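Superoxide dismutase (Candida albicans, PDB 4GUN) probably protects the cell by using a bound manganese ion to convert superoxide radicals into hydrogen peroxide and molecular oxygen. Local coordinates at residues Pro11-Ala16 / Leu31-His36. The protein carries 2 engineered substitutions. Numbering follows the deposited sequence.
Sequences PKIDWA and LHINKH. With MN (manganese (II) ion), chain Q.
Ile-13 and Ile-33 meet tip to tip, and this apolar pair carries most of the contact. The closest approach is 3.9 Å, from Ile-13 CG1 to Ile-33 CD1. Ile-33 uses both branches: its CG2 lies 4.0 Å from Ile-13 CD1, so the end of Ile-13 rests against two methyl groups rather than one. In Ile-33 the longer branch runs out extended (chi2 164°), which places CD1 against both Ile-13 and the indole of Trp-15, 4.0 Å from CH2 of that ring. The methyl reaches the six-membered end of the ring at a slant.

Within the loop, one face of the indole is covered by Ile-13. The chi1 of -43° puts Ile-13 CG1 near the backbone N and turns CG2 to the opposite side, where it lies 3.4 Å above the ring plane and over its centre, a CH-pi type of packing. Trp-15 NE1 is satisfied by a hydrogen bond to the backbone oxygen of Trp-84.

On the helix, Leu-31 O accepts from both Lys-35 N (2.9 Å) and His-36 N (3.0 Å), the bifurcated pattern of a local pi-type widening. His-32, next to the apolar Ile-33, binds manganese through NE2 at 2.2 Å; His-80, Asp-170, His-174 and a water complete the site.

The whole interface buries just 122 Å², joining the loop that precedes helix 26-56 to that helix within the alpha-hairpin domain. Trp-84, on helix 60-85, touches both isoleucines and packs edge-to-face with His-32, thus linking this apolar cluster to the metal site, while Asp-170 reaches the manganese from the end of strand 163-170.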
loop_
_atom_site.group_PDB
_atom_site.type_symbol
_atom_site.label_atom_id
_atom_site.label_comp_id
_atom_site.label_asym_id
_atom_site.label_seq_id
_atom_site.Cartn_x
_atom_site.Cartn_y
_atom_site.Cartn_z
ATOM N N PRO A 11 -28.159 -4.388 -8.024
ATOM C CA PRO A 11 -29.365 -4.189 -7.198
ATOM C C PRO A 11 -30.357 -3.222 -7.850
ATOM O O PRO A 11 -29.985 -2.426 -8.721
ATOM C CB PRO A 11 -28.805 -3.605 -5.898
ATOM C CG PRO A 11 -27.593 -2.828 -6.343
ATOM C CD PRO A 11 -26.992 -3.692 -7.440
ATOM N N LYS A 12 -31.627 -3.310 -7.434
ATOM C CA LYS A 12 -32.694 -2.430 -7.902
ATOM C C LYS A 12 -32.542 -1.118 -7.137
ATOM O O LYS A 12 -32.271 -1.154 -5.932
ATOM C CB LYS A 12 -34.062 -3.077 -7.614
ATOM N N ILE A 13 -32.660 0.030 -7.825
ATOM C CA ILE A 13 -32.491 1.369 -7.212
ATOM C C ILE A 13 -33.848 1.965 -6.810
ATOM O O ILE A 13 -34.715 2.100 -7.662
ATOM C CB ILE A 13 -31.685 2.325 -8.144
ATOM C CG1 ILE A 13 -30.451 1.641 -8.794
ATOM C CG2 ILE A 13 -31.331 3.641 -7.451
ATOM C CD1 ILE A 13 -29.306 1.209 -7.863
ATOM N N ASP A 14 -34.001 2.370 -5.532
ATOM C CA ASP A 14 -35.243 2.906 -4.942
ATOM C C ASP A 14 -35.587 4.369 -5.314
ATOM O O ASP A 14 -36.423 5.000 -4.656
ATOM C CB ASP A 14 -35.243 2.717 -3.406
ATOM C CG ASP A 14 -34.721 1.376 -2.903
ATOM O OD1 ASP A 14 -35.042 0.330 -3.533
ATOM O OD2 ASP A 14 -34.036 1.363 -1.853
ATOM N N TRP A 15 -34.953 4.900 -6.357
ATOM C CA TRP A 15 -35.205 6.255 -6.841
ATOM C C TRP A 15 -34.939 6.361 -8.333
ATOM O O TRP A 15 -34.176 5.564 -8.883
ATOM C CB TRP A 15 -34.418 7.322 -6.046
ATOM C CG TRP A 15 -33.036 6.919 -5.629
ATOM C CD1 TRP A 15 -32.662 6.433 -4.412
ATOM C CD2 TRP A 15 -31.828 7.038 -6.402
ATOM N NE1 TRP A 15 -31.305 6.212 -4.384
ATOM C CE2 TRP A 15 -30.766 6.574 -5.593
ATOM C CE3 TRP A 15 -31.545 7.460 -7.719
ATOM C CZ2 TRP A 15 -29.443 6.501 -6.055
ATOM C CZ3 TRP A 15 -30.227 7.418 -8.168
ATOM C CH2 TRP A 15 -29.197 6.941 -7.340
ATOM N N ALA A 16 -35.576 7.347 -8.984
ATOM C CA ALA A 16 -35.417 7.615 -10.421
ATOM C C ALA A 16 -34.029 8.228 -10.663
ATOM O O ALA A 16 -33.486 8.889 -9.775
ATOM C CB ALA A 16 -36.512 8.558 -10.894
ATOM N N LEU A 31 -24.580 6.578 -15.842
ATOM C CA LEU A 31 -23.269 5.958 -16.092
ATOM C C LEU A 31 -22.800 5.226 -14.854
ATOM O O LEU A 31 -22.295 4.099 -14.940
ATOM C CB LEU A 31 -22.235 7.019 -16.464
ATOM C CG LEU A 31 -22.377 7.626 -17.845
ATOM C CD1 LEU A 31 -21.520 8.875 -17.960
ATOM C CD2 LEU A 31 -22.044 6.607 -18.944
ATOM N N HIS A 32 -23.001 5.871 -13.696
ATOM C CA HIS A 32 -22.560 5.355 -12.397
ATOM C C HIS A 32 -23.117 3.985 -12.082
ATOM O O HIS A 32 -22.352 3.080 -11.768
ATOM C CB HIS A 32 -22.824 6.370 -11.269
ATOM C CG HIS A 32 -21.837 6.283 -10.132
ATOM N ND1 HIS A 32 -21.949 7.096 -9.031
ATOM C CD2 HIS A 32 -20.784 5.452 -9.952
ATOM C CE1 HIS A 32 -20.958 6.757 -8.227
ATOM N NE2 HIS A 32 -20.237 5.764 -8.732
ATOM N N ILE A 33 -24.429 3.809 -12.254
ATOM C CA ILE A 33 -25.115 2.549 -11.982
ATOM C C ILE A 33 -24.959 1.532 -13.124
ATOM O O ILE A 33 -24.537 0.391 -12.885
ATOM C CB ILE A 33 -26.622 2.807 -11.632
ATOM C CG1 ILE A 33 -26.783 3.773 -10.421
ATOM C CG2 ILE A 33 -27.387 1.471 -11.406
ATOM C CD1 ILE A 33 -28.143 4.392 -10.221
ATOM N N ASN A 34 -25.344 1.945 -14.362
ATOM C CA ASN A 34 -25.396 1.088 -15.550
ATOM C C ASN A 34 -24.089 0.789 -16.284
ATOM O O ASN A 34 -24.037 -0.156 -17.083
ATOM C CB ASN A 34 -26.563 1.488 -16.463
ATOM C CG ASN A 34 -27.863 1.409 -15.699
ATOM O OD1 ASN A 34 -28.169 0.397 -15.059
ATOM N ND2 ASN A 34 -28.586 2.500 -15.628
ATOM N N LYS A 35 -23.032 1.538 -15.984
ATOM C CA LYS A 35 -21.725 1.210 -16.562
ATOM C C LYS A 35 -20.743 0.820 -15.439
ATOM O O LYS A 35 -20.249 -0.306 -15.453
ATOM C CB LYS A 35 -21.166 2.339 -17.458
ATOM C CG LYS A 35 -22.093 2.786 -18.604
ATOM C CD LYS A 35 -22.100 1.777 -19.756
ATOM C CE LYS A 35 -23.105 2.098 -20.831
ATOM N NZ LYS A 35 -23.094 1.076 -21.916
ATOM N N HIS A 36 -20.503 1.726 -14.445
ATOM C CA HIS A 36 -19.569 1.481 -13.339
ATOM C C HIS A 36 -19.921 0.335 -12.408
ATOM O O HIS A 36 -19.078 -0.546 -12.192
ATOM C CB HIS A 36 -19.165 2.772 -12.580
ATOM C CG HIS A 36 -18.476 3.783 -13.444
ATOM N ND1 HIS A 36 -17.102 3.741 -13.658
ATOM C CD2 HIS A 36 -18.995 4.813 -14.152
ATOM C CE1 HIS A 36 -16.830 4.765 -14.452
ATOM N NE2 HIS A 36 -17.940 5.441 -14.777
HETATM MN MN MN Q . -18.337 5.019 -8.030
HETATM O O HOH W 1 -16.490 4.477 -7.051
#